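Local coordinates for protein tRNA (guanine-N(1)-)-methyltransferase (PDB 7KFF) that probably methylates N1 of guanosine 37 in tRNA, using S-adenosylmethionine as methyl donor, and is held here with the product S-adenosylhomocysteine, at residues Lys135-Ala146 against Ala180-Ser190. Numbering follows the deposited sequence.
With SAH (S-adenosyl-L-homocysteine), chain C.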
loop_
_atom_site.group_PDB
_atom_site.type_symbol
_atom_site.label_atom_id
_atom_site.label_comp_id
_atom_site.label_asym_id
_atom_site.label_seq_id
_atom_site.Cartn_x
_atom_site.Cartn_y
_atom_site.Cartn_z
ATOM N N LYS A 135 -15.346 -7.001 21.120
ATOM C CA LYS A 135 -15.795 -6.158 20.032
ATOM C C LYS A 135 -15.055 -6.531 18.752
ATOM O O LYS A 135 -13.890 -6.913 18.795
ATOM C CB LYS A 135 -15.496 -4.699 20.353
ATOM C CG LYS A 135 -16.270 -4.136 21.532
ATOM C CD LYS A 135 -15.894 -2.690 21.806
ATOM C CE LYS A 135 -16.722 -2.119 22.944
ATOM N NZ LYS A 135 -16.269 -0.754 23.328
ATOM N N PRO A 136 -15.699 -6.399 17.601
ATOM C CA PRO A 136 -14.982 -6.577 16.333
ATOM C C PRO A 136 -13.984 -5.455 16.127
ATOM O O PRO A 136 -14.061 -4.396 16.748
ATOM C CB PRO A 136 -16.090 -6.527 15.277
ATOM C CG PRO A 136 -17.227 -5.849 15.954
ATOM C CD PRO A 136 -17.126 -6.091 17.404
ATOM N N LEU A 137 -13.046 -5.689 15.223
ATOM C CA LEU A 137 -12.036 -4.702 14.872
ATOM C C LEU A 137 -12.530 -3.882 13.686
ATOM O O LEU A 137 -12.955 -4.452 12.676
ATOM C CB LEU A 137 -10.730 -5.398 14.483
ATOM C CG LEU A 137 -9.554 -4.510 14.076
ATOM C CD1 LEU A 137 -9.095 -3.640 15.233
ATOM C CD2 LEU A 137 -8.399 -5.359 13.569
ATOM N N LEU A 138 -12.480 -2.552 13.812
ATOM C CA LEU A 138 -12.762 -1.623 12.727
ATOM C C LEU A 138 -11.466 -0.971 12.281
ATOM O O LEU A 138 -10.803 -0.287 13.076
ATOM C CB LEU A 138 -13.758 -0.554 13.162
ATOM C CG LEU A 138 -14.055 0.531 12.136
ATOM C CD1 LEU A 138 -14.739 -0.057 10.909
ATOM C CD2 LEU A 138 -14.891 1.653 12.715
ATOM N N LEU A 139 -11.103 -1.204 11.021
ATOM C CA LEU A 139 -9.944 -0.564 10.409
ATOM C C LEU A 139 -10.411 0.576 9.510
ATOM O O LEU A 139 -11.291 0.392 8.663
ATOM C CB LEU A 139 -9.106 -1.559 9.621
ATOM C CG LEU A 139 -8.492 -2.648 10.492
ATOM C CD1 LEU A 139 -7.652 -3.572 9.646
ATOM C CD2 LEU A 139 -7.668 -2.096 11.639
ATOM N N VAL A 140 -9.835 1.749 9.727
ATOM C CA VAL A 140 -10.177 2.964 9.002
ATOM C C VAL A 140 -8.923 3.449 8.297
ATOM O O VAL A 140 -8.060 4.088 8.912
ATOM C CB VAL A 140 -10.723 4.054 9.945
ATOM C CG1 VAL A 140 -11.132 5.267 9.121
ATOM C CG2 VAL A 140 -11.878 3.535 10.807
ATOM N N PRO A 141 -8.768 3.155 7.009
ATOM C CA PRO A 141 -7.592 3.646 6.290
ATOM C C PRO A 141 -7.582 5.167 6.253
ATOM O O PRO A 141 -8.589 5.816 5.962
ATOM C CB PRO A 141 -7.756 3.035 4.898
ATOM C CG PRO A 141 -8.587 1.811 5.115
ATOM C CD PRO A 141 -9.550 2.178 6.214
ATOM N N THR A 142 -6.416 5.740 6.560
ATOM C CA THR A 142 -6.234 7.171 6.456
ATOM C C THR A 142 -4.743 7.443 6.439
ATOM O O THR A 142 -3.988 6.775 7.176
ATOM C CB THR A 142 -6.876 7.940 7.607
ATOM O OG1 THR A 142 -6.257 9.219 7.661
ATOM C CG2 THR A 142 -6.732 7.261 8.932
ATOM N N PRO A 143 -4.269 8.394 5.634
ATOM C CA PRO A 143 -2.828 8.692 5.631
ATOM C C PRO A 143 -2.374 9.321 6.934
ATOM O O PRO A 143 -1.165 9.453 7.156
ATOM C CB PRO A 143 -2.666 9.665 4.459
ATOM C CG PRO A 143 -4.016 10.333 4.364
ATOM C CD PRO A 143 -5.024 9.278 4.727
ATOM N N ALA A 144 -3.316 9.738 7.782
ATOM C CA ALA A 144 -3.019 10.286 9.102
ATOM C C ALA A 144 -3.150 9.255 10.219
ATOM O O ALA A 144 -3.134 9.620 11.392
ATOM C CB ALA A 144 -3.902 11.501 9.359
ATOM N N GLY A 145 -3.268 7.979 9.875
ATOM C CA GLY A 145 -3.315 6.915 10.860
ATOM C C GLY A 145 -1.937 6.370 11.183
ATOM O O GLY A 145 -0.961 6.592 10.477
ATOM N N ALA A 146 -1.863 5.609 12.262
ATOM C CA ALA A 146 -0.607 4.954 12.585
ATOM C C ALA A 146 -0.199 4.008 11.456
ATOM O O ALA A 146 -1.047 3.304 10.882
ATOM C CB ALA A 146 -0.738 4.179 13.892
ATOM N N ALA A 180 -17.771 5.076 16.880
ATOM C CA ALA A 180 -17.619 3.660 16.577
ATOM C C ALA A 180 -16.947 2.904 17.708
ATOM O O ALA A 180 -17.109 1.684 17.804
ATOM C CB ALA A 180 -16.825 3.483 15.284
ATOM N N LYS A 181 -16.200 3.597 18.572
ATOM C CA LYS A 181 -15.525 2.939 19.683
ATOM C C LYS A 181 -16.503 2.293 20.657
ATOM O O LYS A 181 -16.113 1.390 21.403
ATOM C CB LYS A 181 -14.589 3.897 20.408
ATOM C CG LYS A 181 -13.458 4.377 19.535
ATOM C CD LYS A 181 -12.619 5.461 20.188
ATOM C CE LYS A 181 -11.571 5.941 19.202
ATOM N NZ LYS A 181 -10.772 7.068 19.758
ATOM N N LYS A 182 -17.764 2.712 20.653
ATOM C CA LYS A 182 -18.745 2.049 21.505
ATOM C C LYS A 182 -18.995 0.616 21.062
ATOM O O LYS A 182 -19.376 -0.226 21.883
ATOM C CB LYS A 182 -20.067 2.822 21.487
ATOM C CG LYS A 182 -19.993 4.177 22.153
ATOM C CD LYS A 182 -21.326 4.908 22.017
ATOM C CE LYS A 182 -21.344 6.203 22.808
ATOM N NZ LYS A 182 -22.634 6.936 22.600
ATOM N N THR A 183 -18.793 0.327 19.779
ATOM C CA THR A 183 -19.133 -0.952 19.172
ATOM C C THR A 183 -17.926 -1.752 18.733
ATOM O O THR A 183 -17.991 -2.983 18.682
ATOM C CB THR A 183 -20.020 -0.697 17.942
ATOM O OG1 THR A 183 -21.182 0.034 18.363
ATOM C CG2 THR A 183 -20.451 -1.986 17.279
ATOM N N TYR A 184 -16.847 -1.074 18.389
ATOM C CA TYR A 184 -15.678 -1.692 17.794
ATOM C C TYR A 184 -14.429 -1.310 18.577
ATOM O O TYR A 184 -14.370 -0.254 19.205
ATOM C CB TYR A 184 -15.459 -1.138 16.386
ATOM C CG TYR A 184 -16.503 -1.473 15.339
ATOM C CD1 TYR A 184 -16.340 -2.573 14.524
ATOM C CD2 TYR A 184 -17.614 -0.647 15.132
ATOM C CE1 TYR A 184 -17.246 -2.878 13.548
ATOM C CE2 TYR A 184 -18.545 -0.946 14.161
ATOM C CZ TYR A 184 -18.337 -2.078 13.365
ATOM O OH TYR A 184 -19.202 -2.432 12.365
ATOM N N ARG A 185 -13.386 -2.150 18.464
ATOM C CA ARG A 185 -12.016 -1.680 18.664
ATOM C C ARG A 185 -11.603 -0.968 17.384
ATOM O O ARG A 185 -11.682 -1.571 16.314
ATOM C CB ARG A 185 -11.103 -2.864 18.955
ATOM C CG ARG A 185 -11.280 -3.434 20.370
ATOM C CD ARG A 185 -10.534 -4.778 20.565
ATOM N NE ARG A 185 -11.141 -5.821 19.748
ATOM C CZ ARG A 185 -10.543 -6.494 18.768
ATOM N NH1 ARG A 185 -9.266 -6.294 18.466
ATOM N NH2 ARG A 185 -11.233 -7.385 18.075
ATOM N N VAL A 186 -11.221 0.308 17.464
ATOM C CA VAL A 186 -11.037 1.144 16.280
ATOM C C VAL A 186 -9.557 1.439 16.084
ATOM O O VAL A 186 -8.873 1.850 17.026
ATOM C CB VAL A 186 -11.842 2.452 16.378
ATOM C CG1 VAL A 186 -11.652 3.311 15.145
ATOM C CG2 VAL A 186 -13.310 2.142 16.594
ATOM N N ARG A 187 -9.079 1.261 14.852
ATOM C CA ARG A 187 -7.720 1.619 14.473
ATOM C C ARG A 187 -7.754 2.398 13.165
ATOM O O ARG A 187 -8.234 1.899 12.145
ATOM C CB ARG A 187 -6.858 0.362 14.333
ATOM C CG ARG A 187 -5.557 0.587 13.615
ATOM C CD ARG A 187 -4.488 1.426 14.402
ATOM N NE ARG A 187 -3.330 1.558 13.527
ATOM C CZ ARG A 187 -2.366 0.653 13.405
ATOM N NH1 ARG A 187 -1.425 0.784 12.493
ATOM N NH2 ARG A 187 -2.345 -0.380 14.221
ATOM N N GLU A 188 -7.216 3.600 13.183
ATOM C CA GLU A 188 -6.904 4.359 11.977
ATOM C C GLU A 188 -5.525 3.936 11.498
ATOM O O GLU A 188 -4.599 3.819 12.303
ATOM C CB GLU A 188 -6.913 5.857 12.284
ATOM C CG GLU A 188 -8.333 6.418 12.520
ATOM C CD GLU A 188 -8.347 7.829 13.069
ATOM O OE1 GLU A 188 -7.793 8.060 14.166
ATOM O OE2 GLU A 188 -8.924 8.718 12.419
ATOM N N VAL A 189 -5.400 3.645 10.201
ATOM C CA VAL A 189 -4.194 2.992 9.700
ATOM C C VAL A 189 -3.795 3.572 8.348
ATOM O O VAL A 189 -4.610 3.630 7.419
ATOM C CB VAL A 189 -4.373 1.459 9.625
ATOM C CG1 VAL A 189 -5.644 1.056 8.897
ATOM C CG2 VAL A 189 -3.160 0.791 8.997
ATOM N N SER A 190 -2.539 3.984 8.242
ATOM C CA SER A 190 -1.969 4.415 6.980
ATOM C C SER A 190 -1.124 3.296 6.386
ATOM O O SER A 190 -0.338 2.661 7.096
ATOM C CB SER A 190 -1.055 5.618 7.187
ATOM O OG SER A 190 -0.459 5.914 5.934
HETATM N N SAH C . -7.018 15.418 2.512
HETATM C CA SAH C . -6.656 14.088 2.960
HETATM C CB SAH C . -6.844 13.163 1.779
HETATM C CG SAH C . -7.860 12.053 1.979
HETATM S SD SAH C . -7.475 10.902 0.673
HETATM C C SAH C . -5.221 13.961 3.441
HETATM O O SAH C . -4.277 14.176 2.684
HETATM O OXT SAH C . -4.982 13.611 4.596
HETATM C "C5'" SAH C . -9.041 10.038 0.650
HETATM C "C4'" SAH C . -9.033 8.709 1.378
HETATM O "O4'" SAH C . -8.104 7.803 0.786
HETATM C "C3'" SAH C . -8.673 8.724 2.872
HETATM O "O3'" SAH C . -9.720 9.184 3.646
HETATM C "C2'" SAH C . -8.308 7.255 3.087
HETATM O "O2'" SAH C . -9.459 6.452 3.183
HETATM C "C1'" SAH C . -7.605 6.932 1.787
HETATM N N9 SAH C . -6.145 7.128 1.866
HETATM C C8 SAH C . -5.393 8.090 1.229
HETATM N N7 SAH C . -4.091 7.882 1.495
HETATM C C5 SAH C . -4.004 6.802 2.320
HETATM C C6 SAH C . -2.934 6.148 2.914
HETATM N N6 SAH C . -1.648 6.528 2.773
HETATM N N1 SAH C . -3.199 5.052 3.704
HETATM C C2 SAH C . -4.489 4.614 3.880
HETATM N N3 SAH C . -5.548 5.240 3.294
HETATM C C4 SAH C . -5.291 6.314 2.536
#
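Parallel strands 137-141 and 185-190, neighbours in the SPOUT methyltransferase sheet, end at the S-adenosylhomocysteine pocket. Their ladder runs from Arg185 N on Pro136 O to Thr142 N on Val189 O (both 2.9 Å), with a nearly straight bond from Leu138 N to Arg185 O (176°) between. At the strands' N-terminal end, Arg185 grips Lys135 O side-on: NE lies 3.1 Å and NH2 2.8 Å from that oxygen, which sits in the guanidinium plane; NH2 also forms a salt bridge with Glu159. The extended Lys135 chain runs past Thr183 O, and NZ donates a hydrogen bond to Lys181 O (2.9 Å) in the carbonyl plane and is salt-bridged to Glu132. Leu138, on the same sheet face as Val186 and Val140, has CB 3.5 Å from CD1 of Tyr184 and CD2 above one face of the ring, offset toward the rim. Past the strand, the type I turn Thr142-Gly145 folds the chain round to the far edge of 185-190. There Ala146 O accepts from Ser190 N and, at 3.0 Å, from Arg187 NH1 on opposite faces of its plane; the bend at chi2 (70°) carries the guanidinium here, and NH1 is also salt-bridged to Asp152. Pro141 O takes a bond from the ribose O2' (3.0 Å), while Pro143 packs against the adenine. Such pairing, with Pro141 to Pro143 against the cofactor, is characteristic of the trefoil-knotted SPOUT fold of TrmD.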